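Local coordinates for protein chitinase (Thermococcus chitonophagus, PDB 5XSW) that probably hydrolyses chitin as an endochitinase, here captured as a fragment of the longer protein with sugar bound in its substrate pocket, at residues A[104-109]-A[470-475]; A[261-266]-A[300-305]. One frame throughout, in Å; residues are numbered along the deposited sequence.

Contact 1 (A[104-109]-A[470-475])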
# COMPACT_ATOMS: atom_id res chain seq x y z
N TYR A 104 -17.31 5.12 -16.04
CA TYR A 104 -16.18 5.24 -15.08
C TYR A 104 -15.72 3.87 -14.65
O TYR A 104 -16.47 2.86 -14.71
CB TYR A 104 -16.57 6.03 -13.85
CG TYR A 104 -16.96 7.42 -14.15
CD1 TYR A 104 -16.06 8.29 -14.76
CD2 TYR A 104 -18.25 7.86 -13.87
CE1 TYR A 104 -16.43 9.58 -15.05
CE2 TYR A 104 -18.63 9.15 -14.16
CZ TYR A 104 -17.72 10.01 -14.74
OH TYR A 104 -18.08 11.28 -15.04
N LEU A 105 -14.50 3.82 -14.13
CA LEU A 105 -13.99 2.54 -13.66
C LEU A 105 -14.52 2.31 -12.24
O LEU A 105 -13.84 2.57 -11.23
CB LEU A 105 -12.45 2.57 -13.71
CG LEU A 105 -11.71 1.29 -13.42
CD1 LEU A 105 -12.12 0.17 -14.36
CD2 LEU A 105 -10.23 1.66 -13.58
N ARG A 106 -15.75 1.83 -12.15
CA ARG A 106 -16.54 1.83 -10.91
C ARG A 106 -17.84 1.12 -11.27
O ARG A 106 -18.40 1.46 -12.32
CB ARG A 106 -16.79 3.24 -10.45
CG ARG A 106 -17.07 3.37 -8.94
CD ARG A 106 -18.54 3.26 -8.55
NE ARG A 106 -18.73 3.38 -7.10
CZ ARG A 106 -19.49 4.31 -6.50
NH1 ARG A 106 -20.21 5.18 -7.22
NH2 ARG A 106 -19.60 4.30 -5.16
N GLY A 107 -18.30 0.14 -10.48
CA GLY A 107 -19.46 -0.65 -10.86
C GLY A 107 -20.67 0.24 -10.80
O GLY A 107 -20.98 0.78 -9.74
N GLU A 108 -21.36 0.40 -11.92
CA GLU A 108 -22.53 1.27 -11.98
C GLU A 108 -23.69 0.74 -11.11
O GLU A 108 -24.53 1.49 -10.64
CB GLU A 108 -22.96 1.42 -13.47
CG GLU A 108 -21.88 2.15 -14.30
CD GLU A 108 -22.15 2.21 -15.81
OE1 GLU A 108 -23.14 1.60 -16.25
OE2 GLU A 108 -21.35 2.84 -16.56
N SER A 109 -23.74 -0.57 -10.88
CA SER A 109 -24.86 -1.15 -10.14
C SER A 109 -24.59 -1.43 -8.64
O SER A 109 -25.29 -2.22 -7.98
CB SER A 109 -25.26 -2.45 -10.82
OG SER A 109 -24.24 -3.42 -10.67
N PRO A 470 -17.84 8.74 -2.50
CA PRO A 470 -17.15 9.15 -3.72
C PRO A 470 -16.63 7.92 -4.47
O PRO A 470 -16.50 6.87 -3.84
CB PRO A 470 -15.98 10.04 -3.19
CG PRO A 470 -15.64 9.38 -1.87
CD PRO A 470 -16.98 8.87 -1.29
N ARG A 471 -16.35 8.04 -5.76
CA ARG A 471 -15.68 6.95 -6.48
C ARG A 471 -14.20 6.84 -6.07
O ARG A 471 -13.54 7.86 -5.89
CB ARG A 471 -15.72 7.18 -8.00
CG ARG A 471 -17.15 7.39 -8.57
CD ARG A 471 -17.10 7.55 -10.13
NE ARG A 471 -16.66 8.91 -10.34
CZ ARG A 471 -17.47 9.95 -10.35
NH1 ARG A 471 -18.78 9.77 -10.28
NH2 ARG A 471 -16.97 11.16 -10.46
N PRO A 472 -13.70 5.60 -5.93
CA PRO A 472 -12.25 5.38 -5.92
C PRO A 472 -11.71 5.88 -7.25
O PRO A 472 -12.39 5.72 -8.29
CB PRO A 472 -12.10 3.85 -5.80
CG PRO A 472 -13.47 3.30 -6.36
CD PRO A 472 -14.47 4.34 -5.97
N THR A 473 -10.52 6.47 -7.25
CA THR A 473 -10.04 7.08 -8.48
C THR A 473 -8.52 7.30 -8.44
O THR A 473 -7.89 6.94 -7.44
CB THR A 473 -10.80 8.44 -8.73
OG1 THR A 473 -10.50 8.94 -10.04
CG2 THR A 473 -10.44 9.48 -7.67
N GLY A 474 -7.95 7.85 -9.52
CA GLY A 474 -6.52 8.15 -9.60
C GLY A 474 -5.72 7.09 -10.33
O GLY A 474 -6.26 6.05 -10.73
N ASP A 475 -4.42 7.31 -10.46
CA ASP A 475 -3.61 6.45 -11.34
C ASP A 475 -3.50 5.02 -10.86
O ASP A 475 -3.63 4.09 -11.65
CB ASP A 475 -2.16 7.00 -11.48
CG ASP A 475 -2.10 8.25 -12.31
OD1 ASP A 475 -2.78 9.23 -12.01
OD2 ASP A 475 -1.36 8.26 -13.29
O HOH W 1 -13.05 5.50 -10.91

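Contact 2 (A[261-266]-A[300-305])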
# COMPACT_ATOMS: atom_id res chain seq x y z
N LYS A 261 -5.60 5.53 0.81
CA LYS A 261 -5.34 6.95 0.63
C LYS A 261 -5.19 7.34 -0.86
O LYS A 261 -5.76 8.36 -1.33
CB LYS A 261 -4.04 7.32 1.42
CG LYS A 261 -3.79 8.69 1.71
CD LYS A 261 -2.51 8.78 2.65
CE LYS A 261 -1.92 10.15 2.44
NZ LYS A 261 -0.72 10.24 3.33
N ALA A 262 -4.44 6.56 -1.63
CA ALA A 262 -4.30 6.87 -3.07
C ALA A 262 -5.67 6.77 -3.81
O ALA A 262 -6.00 7.58 -4.67
CB ALA A 262 -3.28 5.90 -3.76
N TYR A 263 -6.45 5.77 -3.43
CA TYR A 263 -7.72 5.51 -4.13
C TYR A 263 -8.78 6.54 -3.76
O TYR A 263 -9.74 6.79 -4.52
CB TYR A 263 -8.26 4.12 -3.79
CG TYR A 263 -7.47 2.94 -4.30
CD1 TYR A 263 -6.43 3.10 -5.20
CD2 TYR A 263 -7.77 1.65 -3.85
CE1 TYR A 263 -5.68 1.99 -5.65
CE2 TYR A 263 -7.08 0.55 -4.31
CZ TYR A 263 -6.04 0.73 -5.22
OH TYR A 263 -5.38 -0.39 -5.64
N TYR A 264 -8.63 7.13 -2.59
CA TYR A 264 -9.68 7.99 -2.07
C TYR A 264 -9.18 9.37 -1.69
O TYR A 264 -9.23 9.77 -0.52
CB TYR A 264 -10.35 7.30 -0.88
CG TYR A 264 -11.27 6.16 -1.28
CD1 TYR A 264 -12.49 6.42 -1.96
CD2 TYR A 264 -10.95 4.84 -1.00
CE1 TYR A 264 -13.37 5.39 -2.33
CE2 TYR A 264 -11.83 3.76 -1.41
CZ TYR A 264 -13.05 4.09 -2.06
OH TYR A 264 -13.92 3.10 -2.39
N PRO A 265 -8.76 10.13 -2.69
CA PRO A 265 -8.41 11.53 -2.40
C PRO A 265 -9.58 12.33 -1.83
O PRO A 265 -9.31 13.30 -1.11
CB PRO A 265 -7.98 12.09 -3.78
CG PRO A 265 -8.58 11.18 -4.78
CD PRO A 265 -8.67 9.80 -4.12
N ASP A 266 -10.85 11.95 -2.09
CA ASP A 266 -11.97 12.69 -1.50
C ASP A 266 -12.13 12.39 -0.03
O ASP A 266 -12.72 13.19 0.68
CB ASP A 266 -13.29 12.37 -2.22
CG ASP A 266 -13.25 12.87 -3.66
OD1 ASP A 266 -13.35 14.10 -3.84
OD2 ASP A 266 -13.05 12.05 -4.60
N LEU A 300 -12.40 -2.16 3.63
CA LEU A 300 -13.37 -3.17 3.24
C LEU A 300 -14.18 -2.73 2.03
O LEU A 300 -14.43 -3.49 1.11
CB LEU A 300 -14.29 -3.48 4.41
CG LEU A 300 -13.60 -4.16 5.59
CD1 LEU A 300 -14.37 -3.94 6.87
CD2 LEU A 300 -13.43 -5.63 5.30
N THR A 301 -14.55 -1.46 2.03
CA THR A 301 -15.32 -0.87 0.96
C THR A 301 -14.52 -0.97 -0.33
O THR A 301 -15.07 -1.25 -1.38
CB THR A 301 -15.67 0.59 1.26
OG1 THR A 301 -16.60 0.63 2.33
CG2 THR A 301 -16.26 1.27 0.04
N MET A 302 -13.22 -0.76 -0.23
CA MET A 302 -12.35 -0.80 -1.38
C MET A 302 -12.42 -2.18 -2.04
O MET A 302 -12.46 -2.27 -3.24
CB MET A 302 -10.91 -0.49 -0.98
CG MET A 302 -9.89 -0.70 -2.09
SD MET A 302 -9.30 -2.39 -2.22
CE MET A 302 -8.14 -2.45 -0.85
N GLU A 303 -12.44 -3.24 -1.24
CA GLU A 303 -12.50 -4.57 -1.82
C GLU A 303 -13.79 -4.74 -2.62
O GLU A 303 -13.76 -5.21 -3.74
CB GLU A 303 -12.47 -5.62 -0.72
CG GLU A 303 -11.28 -5.57 0.22
CD GLU A 303 -11.42 -6.55 1.36
OE1 GLU A 303 -11.94 -7.65 1.12
OE2 GLU A 303 -11.04 -6.22 2.49
N ARG A 304 -14.90 -4.32 -2.03
CA ARG A 304 -16.20 -4.45 -2.66
C ARG A 304 -16.29 -3.63 -3.93
O ARG A 304 -16.76 -4.12 -4.94
CB ARG A 304 -17.30 -4.03 -1.69
CG ARG A 304 -18.70 -4.39 -2.13
CD ARG A 304 -19.64 -4.45 -0.94
NE ARG A 304 -21.03 -4.68 -1.30
CZ ARG A 304 -21.92 -3.72 -1.52
NH1 ARG A 304 -21.56 -2.45 -1.46
NH2 ARG A 304 -23.16 -4.03 -1.82
N GLU A 305 -15.79 -2.40 -3.87
CA GLU A 305 -15.74 -1.52 -5.03
C GLU A 305 -14.87 -2.10 -6.13
O GLU A 305 -15.19 -1.96 -7.34
CB GLU A 305 -15.24 -0.10 -4.67
CG GLU A 305 -16.23 0.77 -3.78
CD GLU A 305 -17.25 1.61 -4.60
OE1 GLU A 305 -17.19 1.54 -5.85
OE2 GLU A 305 -18.05 2.40 -3.99
O HOH W 2 -16.32 4.12 -2.91

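Contact 1 (A[104-109]-A[470-475])
The guanidinium of Arg471 lies flat over one face of the Tyr104 ring, a cation-pi stack with CZ of Arg471 4.3 Å from the centre of the Tyr104 ring and the two planes 21° apart. The overlap is offset: CD and NE of Arg471 sit over the CG and CD2 side of the ring, while NH1 of Arg471 reaches CE2 of Tyr104 at 3.9 Å. A bend at chi3 (-79°) folds the end of the arginine back over the ring, and NH2 of Arg471 hydrogen-bonds to a glycerol, probably from the crystallisation liquor.

The rest of the direct packing is mostly aliphatic. CG of Arg106 rests 4.0 Å from CG of Arg471 and 4.1 Å from CD of Pro472, the chains crossing at about a right angle; NH1 of Arg106 is also 4.0 Å from CG of Arg471. CG of Arg106 is anti to the backbone N (chi1 -156°), and a bend at chi2 carries the guanidinium past Arg471. The two guanidinium groups are nearly perpendicular, with NH1 of Arg106 5.7 Å from NH1 of Arg471; NE of Arg106 makes a salt bridge to Glu305, which probably offsets the like charge nearby. An alanine in place of Arg471 would be likely to leave the Tyr104 face without its cationic cover and CG of Arg106 with one packed carbon fewer.

Polar linkage runs through one water, which donates to Leu105 O at 3.1 Å and to Pro472 O at 2.7 Å. Leu105 centres an inverse gamma turn, closed by a weak bond from Arg106 N to Tyr104 O, and its carbonyl also accepts from Trp477 NE1.

Outside the glycan pocket, this is a loop-to-loop junction: the exit from strand 98-104 of the N-terminal beta domain meets the proline-rich lead-in to helix 475-482, with Gly474 at the N-cap position.

Contact 2 (A[261-266]-A[300-305])
Met302 CG packs against the edge of the Tyr263 ring, in the ring plane, 3.6 Å from CD2 of Tyr263 and 3.8 Å from its CE2. Met302 holds CG anti to its backbone N (chi1 172°), which sends it toward that edge; the chain then bends at chi2 and chi3. Tyr264 adds a looser apolar touch, its CE2 edge 4.4 Å from CB of Met302.

The phenol end of Tyr264 does the rest of the packing. Its OH comes within 3.6 Å of CG of Glu305 and 3.8 Å of CG2 of Thr301, so the oxygen rests among aliphatic groups one helical turn apart, its ring crossing Thr301 at about a right angle.

Water supplies the polar connection. One molecule lies 2.7 Å from Tyr264 OH and gives a weak bond to OE2 of Glu305, linking the buried phenol to the carboxylate. Glu305 is itself held by Tyr112 through OE2 and by Arg106 through OE1, which should fix the carboxylate's rotation and favour its charged form. Thr301 OG1 turns back to the Ala297 carbonyl, leaving CG2 to meet the tyrosine.

Tyr263 ends helix 254-263 and Tyr264 is the first residue to leave helical geometry; the arrangement is the C-terminal end of one helix packed against the side of another, buried in the helical domain, with consecutive tyrosines set against one side of helix 288-311.

Overall arrangement
From the N terminus the chain first builds the beta-sheet domain and leaves it at strand 98-104, directly into the 104-109 side of contact 1. It then runs through the mainly helical domain, where contact 2 closes a short loop between helix 254-263 and helix 288-311. Only near the C terminus does 470-475 return to complete contact 1, so contact 2 is nested within its much longer loop. The centres are about 9 Å apart and the contacts touch: a salt bridge joins Arg106 NE to Glu305 OE1 at 2.7 Å, and Thr473 N probably hydrogen-bonds to Tyr263 O at 2.9 Å. Together they tie the beta domain to the helical domain and the loop before helix 475-482.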